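Local coordinates for protein A49R (PDB 4D5T) that inhibits activation of host NF-kappa-B by interacting with host BTRC, which diminishes ubiquitination of NFKBIA and keeps p65 in the cytoplasm, at residues L32-V37 / I126-K132; N38-C42 / L105-N110; D76-I80 / F114-Y118. One frame throughout, in Å; residues are numbered along the deposited sequence. Where two conformers were deposited one is given.

Interaction 1: residues L32-V37 / I126-K132; sequences LNKDIV and IADIDIK. With SO4 (sulfate ion), chain I.
N33, on helix 29-40, uses both ends of its amide to hold the connection 126-132, a worked example of how one buried asparagine can fix a loop that has no regular structure. Its ND2 donates to I129 O at 2.9 Å; the donor sits above the carbonyl plane, while that oxygen lies close to the plane of the N33 amide. The other end, OD1, accepts from a water 2.8 Å away that in turn takes the backbone N-H of I131, so the amide's flip is set from two sides. I129 crosses the amide obliquely: with chi1 at 76° its CG1 stands between backbone N and carbonyl carbon and comes within 3.3 Å of N33 OD1.

Apolar contacts flank this amide. V37 CG2 meets I126 CG2 at 3.6 Å, and I36 and I131 reach each other tip to tip through their CD1 atoms, 3.9 Å apart. L32 CD2 rests on K132 CG, whose NZ hydrogen-bonds both I27 O and a sulfate ion, the latter probably from the crystallisation liquor.

A type I turn, I126 to I129, begins the link from helix 112-126 to helix 132-150. F50 and I51 of helix 49-61 also pack on I36, and I98 of helix 95-109 touches I131.

Interaction 2: residues N38-C42 / L105-N110; sequences NFIMC and LKYIMN
K106 lays its aliphatic chain across F39 at about a right angle, a clear case of a lysine using its methylenes and its charge on one aromatic ring. CG stands anti to the backbone N (chi1 178°) and the chain runs extended to its end, which carries CD over the ring face, 4.0 Å from the F39 centroid. The NZ follows in an off-centre cation-pi contact, 32° from the ring normal. A water 2.6 Å from K106 NZ accepts from it and donates to F39 O, and the same ammonium has a second cation-pi partner in Y58.

The contact forms where helix 29-40 ends in a Schellman motif. C42, with positive phi, is its C-prime residue, and its N-H returns to F39 O. A49 belongs to the Bcl-2 family, an all-helical fold, and here the end of one helix meets the C-terminal part of helix 95-109 closely enough for K106 CA to make a C-H...O contact with I40 O at 3.6 Å.

On the other flank M109, bent at chi2 and chi3, presents CG to I40 CG2 at 3.6 Å and to M41 SD at 3.7 Å. M41 is bent at chi2 as well and lies alongside M109, pointing the same way. In one of its two conformers C42 SG comes 3.7 Å from K106 CE, and a water lies within hydrogen-bonding distance of both I40 O and N110 OD1.

Interaction 3: residues D76-I80 / F114-Y118; sequences DNEII and FKTTY
D76 opens the contact by accepting a hydrogen bond from the phenol of Y118, OH to OD1, at 2.7 Å. The oxygen uses its anti lone pair, the one turned away from OD2, and it approaches the tyrosine ring at the edge, near the ring plane; carboxylate and ring are turned 45° against each other. The bond illustrates how a polar link can be set at the border of an apolar helix contact, since D76 is exposed while the residue that follows one turn later is buried.

That residue, I79, is the apolar wedge. Its CG1 lies over one face of the F114 ring, 3.5 Å from the centroid and 17° off the normal, a CH-pi contact offset toward the rim. CD1 continues over the same ring toward CE2, at 3.7 Å. The CG2 branch, anti to the backbone N, leaves in another direction and meets Y118 CE2 at 3.8 Å, so one isoleucine touches two aromatic rings one helical turn apart, each through a different branch.

I80 closes the row, its side chain crossing that of Y118 at about a right angle, with CG1 3.4 Å from the phenol oxygen. Y118 OH is bonded to the D76 carboxylate and has the I80 methylene packed against it, while T117 CG2 covers one face of its ring.

The first turn of helix 76-87 packs here on the first half of helix 112-126; the axes of segments 76-80 and 114-118 come within 12.2 Å of each other, at 62° between their directions. I108 of helix 95-109 also touches F114, bringing a third helix to the contact.

In the fold
Interactions 1 and 2 follow one another along helix 29-40, their centres 14 Å apart, and join directly where I126 CD1 packs on I40 CD1 at 3.4 Å. Interactions 2 and 3 are closer, 12 Å between centres, and meet through helix 112-126: F114 CB lies 3.7 Å from I108 O, and K115 CD 3.5 Å from M109 O. Interactions 1 and 3 do not touch; their nearest atoms are about 8 Å apart, although both draw on helix 112-126 or the turn at its end. The sulfate belongs to interaction 1 alone, where N29 N also binds it. Together the three contacts join helices 29-40, 76-87, 95-109 and 112-126 of the Bcl-2-like bundle.

Interaction 1: residues L32-V37 / I126-K132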
ATOM      1  N   LEU A  32     -12.259   4.635  -1.966  1.00 23.52           N
ATOM      2  CA  LEU A  32     -10.821   4.567  -1.748  1.00 23.35           C
ATOM      3  C   LEU A  32     -10.453   3.400  -0.844  1.00 22.65           C
ATOM      4  O   LEU A  32      -9.571   2.587  -1.168  1.00 21.44           O
ATOM      5  CB  LEU A  32     -10.303   5.894  -1.168  1.00 22.93           C
ATOM      6  CG  LEU A  32      -8.846   5.915  -0.728  1.00 22.52           C
ATOM      7  CD1 LEU A  32      -7.908   5.736  -1.895  1.00 22.64           C
ATOM      8  CD2 LEU A  32      -8.571   7.230  -0.022  1.00 22.94           C
ATOM      9  N   ASN A  33     -11.181   3.263   0.248  1.00 22.69           N
ATOM     10  CA  ASN A  33     -10.911   2.173   1.192  1.00 22.78           C
ATOM     11  C   ASN A  33     -11.190   0.787   0.631  1.00 21.44           C
ATOM     12  O   ASN A  33     -10.416  -0.145   0.866  1.00 23.80           O
ATOM     13  CB  ASN A  33     -11.669   2.375   2.492  1.00 23.53           C
ATOM     14  CG  ASN A  33     -11.142   3.567   3.292  1.00 25.01           C
ATOM     15  OD1 ASN A  33     -10.037   4.089   3.029  1.00 23.67           O
ATOM     16  ND2 ASN A  33     -11.953   4.057   4.190  1.00 25.11           N
ATOM     17  N   LYS A  34     -12.274   0.618  -0.113  1.00 23.28           N
ATOM     18  CA  LYS A  34     -12.492  -0.694  -0.845  1.00 23.49           C
ATOM     19  C   LYS A  34     -11.351  -0.980  -1.796  1.00 23.42           C
ATOM     20  O   LYS A  34     -10.908  -2.081  -1.902  1.00 23.52           O
ATOM     21  CB  LYS A  34     -13.882  -0.869  -1.555  1.00 27.79           C
ATOM     22  N   ASP A  35     -10.865   0.050  -2.520  1.00 24.97           N
ATOM     23  CA  ASP A  35      -9.729  -0.111  -3.452  1.00 24.29           C
ATOM     24  C   ASP A  35      -8.453  -0.502  -2.728  1.00 22.83           C
ATOM     25  O   ASP A  35      -7.689  -1.343  -3.194  1.00 22.91           O
ATOM     26  CB  ASP A  35      -9.506   1.185  -4.255  1.00 24.40           C
ATOM     27  CG  ASP A  35     -10.578   1.443  -5.336  1.00 27.79           C
ATOM     28  OD1 ASP A  35     -11.305   0.474  -5.727  1.00 29.38           O
ATOM     29  OD2 ASP A  35     -10.621   2.595  -5.835  1.00 26.36           O
ATOM     30  N   ILE A  36      -8.219   0.069  -1.542  1.00 21.68           N
ATOM     31  CA  ILE A  36      -7.070  -0.330  -0.717  1.00 22.55           C
ATOM     32  C   ILE A  36      -7.166  -1.797  -0.317  1.00 22.77           C
ATOM     33  O   ILE A  36      -6.186  -2.542  -0.460  1.00 24.41           O
ATOM     34  CB  ILE A  36      -6.912   0.638   0.497  1.00 22.44           C
ATOM     35  CG1 ILE A  36      -6.477   2.007  -0.017  1.00 22.18           C
ATOM     36  CG2 ILE A  36      -5.881   0.084   1.467  1.00 22.62           C
ATOM     37  CD1 ILE A  36      -6.513   3.108   1.018  1.00 23.27           C
ATOM     38  N   VAL A  37      -8.343  -2.225   0.154  1.00 22.94           N
ATOM     39  CA  VAL A  37      -8.575  -3.635   0.521  1.00 23.74           C
ATOM     40  C   VAL A  37      -8.276  -4.542  -0.697  1.00 24.72           C
ATOM     41  O   VAL A  37      -7.553  -5.548  -0.603  1.00 25.66           O
ATOM     42  CB  VAL A  37      -9.997  -3.895   1.050  1.00 24.98           C
ATOM     43  CG1 VAL A  37     -10.238  -5.417   1.249  1.00 26.86           C
ATOM     44  CG2 VAL A  37     -10.189  -3.183   2.377  1.00 24.82           C
ATOM     45  N   ILE A 126     -10.284  -1.813   7.638  1.00 24.75           N
ATOM     46  CA  ILE A 126      -9.881  -0.804   6.666  1.00 24.02           C
ATOM     47  C   ILE A 126     -11.085   0.081   6.265  1.00 24.41           C
ATOM     48  O   ILE A 126     -10.890   1.268   5.962  1.00 26.28           O
ATOM     49  CB  ILE A 126      -9.169  -1.431   5.462  1.00 26.61           C
ATOM     50  CG1 ILE A 126      -7.855  -2.102   5.984  1.00 28.85           C
ATOM     51  CG2 ILE A 126      -8.970  -0.441   4.314  1.00 28.09           C
ATOM     52  CD1 ILE A 126      -6.886  -2.593   4.987  1.00 28.07           C
ATOM     53  N   ALA A 127     -12.280  -0.493   6.251  1.00 27.89           N
ATOM     54  CA  ALA A 127     -13.463   0.286   5.897  1.00 29.60           C
ATOM     55  C   ALA A 127     -13.666   1.515   6.784  1.00 32.44           C
ATOM     56  O   ALA A 127     -14.259   2.474   6.346  1.00 32.39           O
ATOM     57  CB  ALA A 127     -14.693  -0.594   5.892  1.00 33.96           C
ATOM     58  N   ASP A 128     -13.124   1.521   8.006  1.00 29.58           N
ATOM     59  CA  ASP A 128     -13.328   2.623   8.906  1.00 29.95           C
ATOM     60  C   ASP A 128     -12.227   3.709   8.889  1.00 26.58           C
ATOM     61  O   ASP A 128     -12.289   4.677   9.663  1.00 27.01           O
ATOM     62  CB  ASP A 128     -13.541   2.077  10.333  1.00 30.87           C
ATOM     63  CG  ASP A 128     -14.914   1.471  10.519  1.00 36.71           C
ATOM     64  OD1 ASP A 128     -15.829   1.658   9.669  1.00 36.99           O
ATOM     65  OD2 ASP A 128     -15.084   0.770  11.536  1.00 43.44           O
ATOM     66  N   ILE A 129     -11.214   3.564   8.049  1.00 24.41           N
ATOM     67  CA  ILE A 129     -10.102   4.554   8.019  1.00 21.57           C
ATOM     68  C   ILE A 129     -10.462   5.789   7.221  1.00 20.76           C
ATOM     69  O   ILE A 129     -11.454   5.839   6.471  1.00 22.84           O
ATOM     70  CB  ILE A 129      -8.758   3.928   7.551  1.00 21.37           C
ATOM     71  CG1 ILE A 129      -8.712   3.685   6.009  1.00 22.66           C
ATOM     72  CG2 ILE A 129      -8.412   2.698   8.385  1.00 22.15           C
ATOM     73  CD1 ILE A 129      -7.365   3.208   5.486  1.00 21.69           C
ATOM     74  N   ASP A 130      -9.669   6.820   7.415  1.00 22.57           N
ATOM     75  CA  ASP A 130      -9.877   8.093   6.730  1.00 24.34           C
ATOM     76  C   ASP A 130      -8.539   8.769   6.502  1.00 24.16           C
ATOM     77  O   ASP A 130      -8.082   9.594   7.271  1.00 24.33           O
ATOM     78  CB  ASP A 130     -10.790   8.951   7.562  1.00 32.30           C
ATOM     79  CG  ASP A 130     -11.024  10.322   6.945  1.00 34.83           C
ATOM     80  OD1 ASP A 130     -10.700  10.520   5.692  1.00 46.16           O
ATOM     81  OD2 ASP A 130     -11.516  11.123   7.811  1.00 48.41           O
ATOM     82  N   ILE A 131      -7.909   8.447   5.417  1.00 24.43           N
ATOM     83  CA  ILE A 131      -6.533   8.871   5.154  1.00 23.48           C
ATOM     84  C   ILE A 131      -6.359   9.895   4.036  1.00 22.44           C
ATOM     85  O   ILE A 131      -5.230  10.131   3.568  1.00 22.39           O
ATOM     86  CB  ILE A 131      -5.580   7.651   4.929  1.00 23.31           C
ATOM     87  CG1 ILE A 131      -5.928   6.789   3.680  1.00 22.37           C
ATOM     88  CG2 ILE A 131      -5.530   6.767   6.175  1.00 23.39           C
ATOM     89  CD1 ILE A 131      -4.846   5.773   3.308  1.00 21.85           C
ATOM     90  N   LYS A 132      -7.431  10.388   3.453  1.00 22.21           N
ATOM     91  CA  LYS A 132      -7.308  11.307   2.329  1.00 23.02           C
ATOM     92  C   LYS A 132      -6.393  12.552   2.682  1.00 22.98           C
ATOM     93  O   LYS A 132      -5.592  12.958   1.854  1.00 23.74           O
ATOM     94  CB  LYS A 132      -8.701  11.758   1.788  1.00 26.60           C
ATOM     95  CG  LYS A 132      -9.392  10.682   0.941  1.00 28.63           C
ATOM     96  CD  LYS A 132     -10.843  10.996   0.511  1.00 31.13           C
ATOM     97  CE  LYS A 132     -10.936  12.025  -0.560  1.00 30.79           C
ATOM     98  NZ  LYS A 132     -12.343  12.052  -1.056  1.00 28.94           N
TER
HETATM   99  S   SO4 I1000     -15.262  11.875   1.277  0.80 42.09           S
HETATM  100  O1  SO4 I1000     -15.991  10.786   0.571  0.80 34.43           O
HETATM  101  O2  SO4 I1000     -15.693  13.227   0.894  0.80 40.16           O
HETATM  102  O3  SO4 I1000     -13.858  11.684   1.012  0.80 36.60           O
HETATM  103  O4  SO4 I1000     -15.493  11.728   2.725  0.80 39.65           O
HETATM  104  O   HOH W   1      -9.420   6.720   3.694  1.00 22.11           O
HETATM  105  O   HOH W   2     -15.183   2.809   4.028  1.00 43.22           O

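Interaction 2: residues N38-C42 / L105-N110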
ATOM      1  N   ASN A  38      -8.845  -4.176  -1.815  1.00 25.91           N
ATOM      2  CA  ASN A  38      -8.634  -4.970  -3.033  1.00 27.80           C
ATOM      3  C   ASN A  38      -7.145  -5.053  -3.434  1.00 25.97           C
ATOM      4  O   ASN A  38      -6.692  -6.093  -3.869  1.00 26.57           O
ATOM      5  CB  ASN A  38      -9.533  -4.473  -4.151  1.00 28.20           C
ATOM      6  CG  ASN A  38     -11.010  -4.890  -3.955  1.00 31.39           C
ATOM      7  OD1 ASN A  38     -11.290  -5.903  -3.372  1.00 31.07           O
ATOM      8  ND2 ASN A  38     -11.917  -4.185  -4.584  1.00 33.20           N
ATOM      9  N   PHE A  39      -6.402  -3.960  -3.324  1.00 23.65           N
ATOM     10  CA  PHE A  39      -4.959  -4.003  -3.577  1.00 24.12           C
ATOM     11  C   PHE A  39      -4.265  -5.036  -2.627  1.00 24.41           C
ATOM     12  O   PHE A  39      -3.425  -5.846  -3.065  1.00 25.87           O
ATOM     13  CB  PHE A  39      -4.334  -2.605  -3.369  1.00 22.89           C
ATOM     14  CG  PHE A  39      -2.831  -2.601  -3.464  1.00 24.61           C
ATOM     15  CD1 PHE A  39      -2.201  -2.693  -4.711  1.00 24.81           C
ATOM     16  CD2 PHE A  39      -2.051  -2.599  -2.310  1.00 22.60           C
ATOM     17  CE1 PHE A  39      -0.795  -2.688  -4.788  1.00 25.18           C
ATOM     18  CE2 PHE A  39      -0.678  -2.657  -2.383  1.00 24.81           C
ATOM     19  CZ  PHE A  39      -0.029  -2.711  -3.613  1.00 23.84           C
ATOM     20  N   ILE A  40      -4.582  -4.961  -1.336  1.00 22.94           N
ATOM     21  CA  ILE A  40      -4.041  -5.871  -0.343  1.00 24.70           C
ATOM     22  C   ILE A  40      -4.337  -7.350  -0.698  1.00 28.33           C
ATOM     23  O   ILE A  40      -3.472  -8.218  -0.462  1.00 25.55           O
ATOM     24  CB  ILE A  40      -4.563  -5.487   1.048  1.00 25.15           C
ATOM     25  CG1 ILE A  40      -3.842  -4.188   1.488  1.00 25.68           C
ATOM     26  CG2 ILE A  40      -4.401  -6.593   2.053  1.00 29.45           C
ATOM     27  CD1 ILE A  40      -4.535  -3.525   2.661  1.00 25.90           C
ATOM     28  N   MET A  41      -5.510  -7.582  -1.265  1.00 27.75           N
ATOM     29  CA  MET A  41      -5.964  -8.937  -1.661  1.00 31.13           C
ATOM     30  C   MET A  41      -5.639  -9.326  -3.126  1.00 32.75           C
ATOM     31  O   MET A  41      -6.130 -10.331  -3.627  1.00 32.74           O
ATOM     32  CB  MET A  41      -7.469  -9.065  -1.467  1.00 31.29           C
ATOM     33  CG  MET A  41      -8.006  -8.686  -0.063  1.00 31.36           C
ATOM     34  SD  MET A  41      -7.193  -9.670   1.215  1.00 32.90           S
ATOM     35  CE  MET A  41      -7.832  -8.805   2.654  1.00 36.86           C
ATOM     36  N   CYS A  42      -4.788  -8.542  -3.777  0.64 33.54           N
ATOM     37  CA  CYS A  42      -4.303  -8.799  -5.122  0.64 35.68           C
ATOM     38  C   CYS A  42      -5.420  -8.770  -6.132  0.64 36.20           C
ATOM     39  O   CYS A  42      -5.527  -9.660  -6.987  0.64 39.87           O
ATOM     40  CB  CYS A  42      -3.577 -10.133  -5.184  0.64 39.54           C
ATOM     41  SG  CYS A  42      -1.918 -10.109  -4.547  0.64 43.65           S
ATOM     42  N   LEU A 105       0.676  -5.618   4.688  1.00 22.03           N
ATOM     43  CA  LEU A 105      -0.555  -6.389   4.721  1.00 22.99           C
ATOM     44  C   LEU A 105      -0.683  -7.213   3.422  1.00 24.29           C
ATOM     45  O   LEU A 105      -1.168  -8.358   3.436  1.00 26.75           O
ATOM     46  CB  LEU A 105      -1.802  -5.502   4.970  1.00 22.41           C
ATOM     47  CG  LEU A 105      -1.788  -4.895   6.396  1.00 23.68           C
ATOM     48  CD1 LEU A 105      -2.910  -3.900   6.553  1.00 24.37           C
ATOM     49  CD2 LEU A 105      -1.866  -5.863   7.515  1.00 24.23           C
ATOM     50  N   LYS A 106      -0.324  -6.641   2.279  1.00 24.79           N
ATOM     51  CA  LYS A 106      -0.327  -7.367   1.010  1.00 26.04           C
ATOM     52  C   LYS A 106       0.634  -8.551   1.070  1.00 25.92           C
ATOM     53  O   LYS A 106       0.257  -9.671   0.692  1.00 27.78           O
ATOM     54  CB  LYS A 106       0.005  -6.429  -0.176  1.00 25.30           C
ATOM     55  CG  LYS A 106       0.048  -7.175  -1.493  1.00 28.31           C
ATOM     56  CD  LYS A 106       0.101  -6.265  -2.694  1.00 30.01           C
ATOM     57  CE  LYS A 106       0.245  -7.176  -3.929  1.00 36.18           C
ATOM     58  NZ  LYS A 106      -0.016  -6.510  -5.190  1.00 40.12           N
ATOM     59  N   TYR A 107       1.820  -8.373   1.650  1.00 26.94           N
ATOM     60  CA  TYR A 107       2.716  -9.539   1.791  1.00 28.94           C
ATOM     61  C   TYR A 107       2.078 -10.640   2.627  1.00 30.78           C
ATOM     62  O   TYR A 107       2.233 -11.857   2.365  1.00 35.16           O
ATOM     63  CB  TYR A 107       4.053  -9.175   2.417  1.00 29.19           C
ATOM     64  CG  TYR A 107       4.917  -8.202   1.701  1.00 30.27           C
ATOM     65  CD1 TYR A 107       5.123  -8.260   0.307  1.00 30.60           C
ATOM     66  CD2 TYR A 107       5.651  -7.269   2.427  1.00 32.83           C
ATOM     67  CE1 TYR A 107       5.946  -7.344  -0.345  1.00 31.25           C
ATOM     68  CE2 TYR A 107       6.465  -6.351   1.771  1.00 34.17           C
ATOM     69  CZ  TYR A 107       6.630  -6.426   0.397  1.00 31.72           C
ATOM     70  OH  TYR A 107       7.507  -5.561  -0.184  1.00 37.01           O
ATOM     71  N   ILE A 108       1.424 -10.241   3.718  1.00 32.54           N
ATOM     72  CA  ILE A 108       0.836 -11.187   4.657  1.00 31.23           C
ATOM     73  C   ILE A 108      -0.327 -11.918   3.995  1.00 30.29           C
ATOM     74  O   ILE A 108      -0.433 -13.159   4.110  1.00 30.38           O
ATOM     75  CB  ILE A 108       0.362 -10.517   5.950  1.00 30.57           C
ATOM     76  CG1 ILE A 108       1.557  -9.979   6.737  1.00 32.60           C
ATOM     77  CG2 ILE A 108      -0.441 -11.511   6.808  1.00 31.41           C
ATOM     78  CD1 ILE A 108       1.111  -9.213   7.945  1.00 31.83           C
ATOM     79  N   MET A 109      -1.122 -11.192   3.212  1.00 29.10           N
ATOM     80  CA  MET A 109      -2.219 -11.817   2.427  1.00 29.95           C
ATOM     81  C   MET A 109      -1.738 -12.656   1.242  1.00 29.92           C
ATOM     82  O   MET A 109      -2.492 -13.479   0.712  1.00 29.46           O
ATOM     83  CB  MET A 109      -3.217 -10.771   1.935  1.00 30.11           C
ATOM     84  CG  MET A 109      -4.012 -10.051   3.030  1.00 31.17           C
ATOM     85  SD  MET A 109      -5.007 -11.053   4.113  1.00 30.43           S
ATOM     86  CE  MET A 109      -3.895 -11.477   5.394  1.00 28.15           C
ATOM     87  N   ASN A 110      -0.477 -12.514   0.844  1.00 31.94           N
ATOM     88  CA  ASN A 110       0.169 -13.444  -0.157  1.00 35.15           C
ATOM     89  C   ASN A 110       0.397 -14.858   0.418  1.00 33.99           C
ATOM     90  O   ASN A 110       0.730 -15.751  -0.319  1.00 37.87           O
ATOM     91  CB  ASN A 110       1.537 -12.899  -0.689  1.00 36.15           C
ATOM     92  CG  ASN A 110       1.425 -11.614  -1.545  1.00 36.98           C
ATOM     93  OD1 ASN A 110       0.387 -11.304  -2.129  1.00 38.16           O
ATOM     94  ND2 ASN A 110       2.545 -10.854  -1.624  1.00 38.98           N
TER
HETATM   95  O   HOH W   3      -2.489  -5.890  -5.800  1.00 36.95           O
HETATM   96  O   HOH W   4      -2.038 -10.366  -1.447  1.00 32.30           O

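Interaction 3: residues D76-I80 / F114-Y118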
ATOM      1  N   ASP A  76       1.598 -17.518  14.413  1.00 53.66           N
ATOM      2  CA  ASP A  76       0.394 -16.709  14.445  1.00 53.06           C
ATOM      3  C   ASP A  76       0.511 -15.528  15.383  1.00 50.25           C
ATOM      4  O   ASP A  76      -0.044 -14.463  15.092  1.00 44.28           O
ATOM      5  CB  ASP A  76      -0.842 -17.540  14.776  1.00 57.01           C
ATOM      6  CG  ASP A  76      -1.507 -18.068  13.525  1.00 62.85           C
ATOM      7  OD1 ASP A  76      -2.165 -17.261  12.767  1.00 57.78           O
ATOM      8  OD2 ASP A  76      -1.320 -19.278  13.291  1.00 56.15           O
ATOM      9  N   ASN A  77       1.217 -15.726  16.481  1.00 48.33           N
ATOM     10  CA  ASN A  77       1.425 -14.652  17.436  1.00 50.41           C
ATOM     11  C   ASN A  77       2.201 -13.459  16.886  1.00 43.79           C
ATOM     12  O   ASN A  77       1.859 -12.268  17.096  1.00 39.39           O
ATOM     13  CB  ASN A  77       2.161 -15.196  18.615  1.00 58.00           C
ATOM     14  CG  ASN A  77       1.678 -14.561  19.896  1.00 71.01           C
ATOM     15  OD1 ASN A  77       0.629 -14.956  20.441  1.00 78.94           O
ATOM     16  ND2 ASN A  77       2.397 -13.542  20.364  1.00 68.51           N
ATOM     17  N   GLU A  78       3.266 -13.790  16.159  1.00 42.75           N
ATOM     18  CA  GLU A  78       4.064 -12.796  15.458  1.00 38.28           C
ATOM     19  C   GLU A  78       3.275 -12.084  14.381  1.00 34.76           C
ATOM     20  O   GLU A  78       3.454 -10.873  14.167  1.00 30.23           O
ATOM     21  CB  GLU A  78       5.302 -13.469  14.845  1.00 41.42           C
ATOM     22  CG  GLU A  78       6.292 -13.870  15.893  1.00 44.28           C
ATOM     23  CD  GLU A  78       7.405 -14.776  15.371  1.00 47.57           C
ATOM     24  OE1 GLU A  78       7.131 -15.710  14.577  1.00 50.41           O
ATOM     25  OE2 GLU A  78       8.541 -14.577  15.825  1.00 53.96           O
ATOM     26  N   ILE A  79       2.409 -12.808  13.669  1.00 34.51           N
ATOM     27  CA  ILE A  79       1.581 -12.157  12.632  1.00 36.81           C
ATOM     28  C   ILE A  79       0.573 -11.197  13.253  1.00 34.16           C
ATOM     29  O   ILE A  79       0.316 -10.122  12.745  1.00 32.67           O
ATOM     30  CB  ILE A  79       0.810 -13.192  11.773  1.00 40.32           C
ATOM     31  CG1 ILE A  79       1.757 -13.833  10.796  1.00 43.81           C
ATOM     32  CG2 ILE A  79      -0.273 -12.519  10.925  1.00 43.03           C
ATOM     33  CD1 ILE A  79       2.360 -12.885   9.765  1.00 43.60           C
ATOM     34  N   ILE A  80      -0.039 -11.620  14.364  1.00 35.67           N
ATOM     35  CA  ILE A  80      -0.982 -10.734  15.077  1.00 33.72           C
ATOM     36  C   ILE A  80      -0.294  -9.492  15.523  1.00 33.23           C
ATOM     37  O   ILE A  80      -0.807  -8.392  15.354  1.00 31.86           O
ATOM     38  CB  ILE A  80      -1.596 -11.442  16.289  1.00 35.47           C
ATOM     39  CG1 ILE A  80      -2.568 -12.524  15.801  1.00 36.84           C
ATOM     40  CG2 ILE A  80      -2.346 -10.458  17.141  1.00 35.79           C
ATOM     41  CD1 ILE A  80      -3.014 -13.514  16.872  1.00 38.46           C
ATOM     42  N   PHE A 114      -2.518 -17.273   6.190  1.00 36.52           N
ATOM     43  CA  PHE A 114      -2.799 -16.014   6.868  1.00 35.22           C
ATOM     44  C   PHE A 114      -3.937 -15.240   6.188  1.00 32.49           C
ATOM     45  O   PHE A 114      -4.731 -14.622   6.853  1.00 31.04           O
ATOM     46  CB  PHE A 114      -1.533 -15.140   6.999  1.00 35.60           C
ATOM     47  CG  PHE A 114      -0.440 -15.766   7.820  1.00 37.50           C
ATOM     48  CD1 PHE A 114      -0.720 -16.496   8.967  1.00 40.12           C
ATOM     49  CD2 PHE A 114       0.893 -15.596   7.451  1.00 39.95           C
ATOM     50  CE1 PHE A 114       0.300 -17.099   9.693  1.00 41.84           C
ATOM     51  CE2 PHE A 114       1.933 -16.164   8.196  1.00 42.79           C
ATOM     52  CZ  PHE A 114       1.631 -16.926   9.322  1.00 43.72           C
ATOM     53  N   LYS A 115      -4.114 -15.425   4.891  1.00 34.07           N
ATOM     54  CA  LYS A 115      -5.230 -14.803   4.210  1.00 34.23           C
ATOM     55  C   LYS A 115      -6.513 -15.394   4.680  1.00 33.10           C
ATOM     56  O   LYS A 115      -7.500 -14.703   4.929  1.00 32.43           O
ATOM     57  CB  LYS A 115      -5.106 -14.976   2.687  1.00 37.04           C
ATOM     58  CG  LYS A 115      -6.284 -14.369   1.926  1.00 40.08           C
ATOM     59  CD  LYS A 115      -5.882 -14.111   0.493  1.00 45.80           C
ATOM     60  CE  LYS A 115      -7.073 -13.754  -0.372  1.00 51.05           C
ATOM     61  NZ  LYS A 115      -6.572 -13.152  -1.646  1.00 51.14           N
ATOM     62  N   THR A 116      -6.559 -16.737   4.773  1.00 36.69           N
ATOM     63  CA  THR A 116      -7.743 -17.384   5.287  1.00 36.44           C
ATOM     64  C   THR A 116      -8.114 -16.926   6.689  1.00 37.11           C
ATOM     65  O   THR A 116      -9.294 -16.641   6.989  1.00 34.76           O
ATOM     66  CB  THR A 116      -7.562 -18.914   5.332  1.00 39.99           C
ATOM     67  OG1 THR A 116      -7.318 -19.371   4.025  1.00 39.47           O
ATOM     68  CG2 THR A 116      -8.826 -19.571   5.840  1.00 42.71           C
ATOM     69  N   THR A 117      -7.121 -16.818   7.557  1.00 38.34           N
ATOM     70  CA  THR A 117      -7.392 -16.410   8.959  1.00 39.87           C
ATOM     71  C   THR A 117      -7.761 -14.898   9.125  1.00 37.94           C
ATOM     72  O   THR A 117      -8.635 -14.575   9.912  1.00 37.45           O
ATOM     73  CB  THR A 117      -6.164 -16.721   9.840  1.00 40.35           C
ATOM     74  OG1 THR A 117      -5.812 -18.102   9.702  1.00 36.44           O
ATOM     75  CG2 THR A 117      -6.437 -16.370  11.314  1.00 42.17           C
ATOM     76  N   TYR A 118      -7.090 -14.010   8.390  1.00 34.01           N
ATOM     77  CA  TYR A 118      -7.138 -12.588   8.735  1.00 34.47           C
ATOM     78  C   TYR A 118      -7.754 -11.690   7.668  1.00 34.05           C
ATOM     79  O   TYR A 118      -8.003 -10.530   7.960  1.00 31.12           O
ATOM     80  CB  TYR A 118      -5.736 -12.072   9.080  1.00 35.61           C
ATOM     81  CG  TYR A 118      -5.080 -12.758  10.265  1.00 34.70           C
ATOM     82  CD1 TYR A 118      -5.450 -12.477  11.572  1.00 36.85           C
ATOM     83  CD2 TYR A 118      -4.081 -13.712  10.068  1.00 36.44           C
ATOM     84  CE1 TYR A 118      -4.833 -13.156  12.650  1.00 39.34           C
ATOM     85  CE2 TYR A 118      -3.502 -14.420  11.119  1.00 38.94           C
ATOM     86  CZ  TYR A 118      -3.866 -14.144  12.413  1.00 41.80           C
ATOM     87  OH  TYR A 118      -3.164 -14.844  13.444  1.00 44.67           O
TER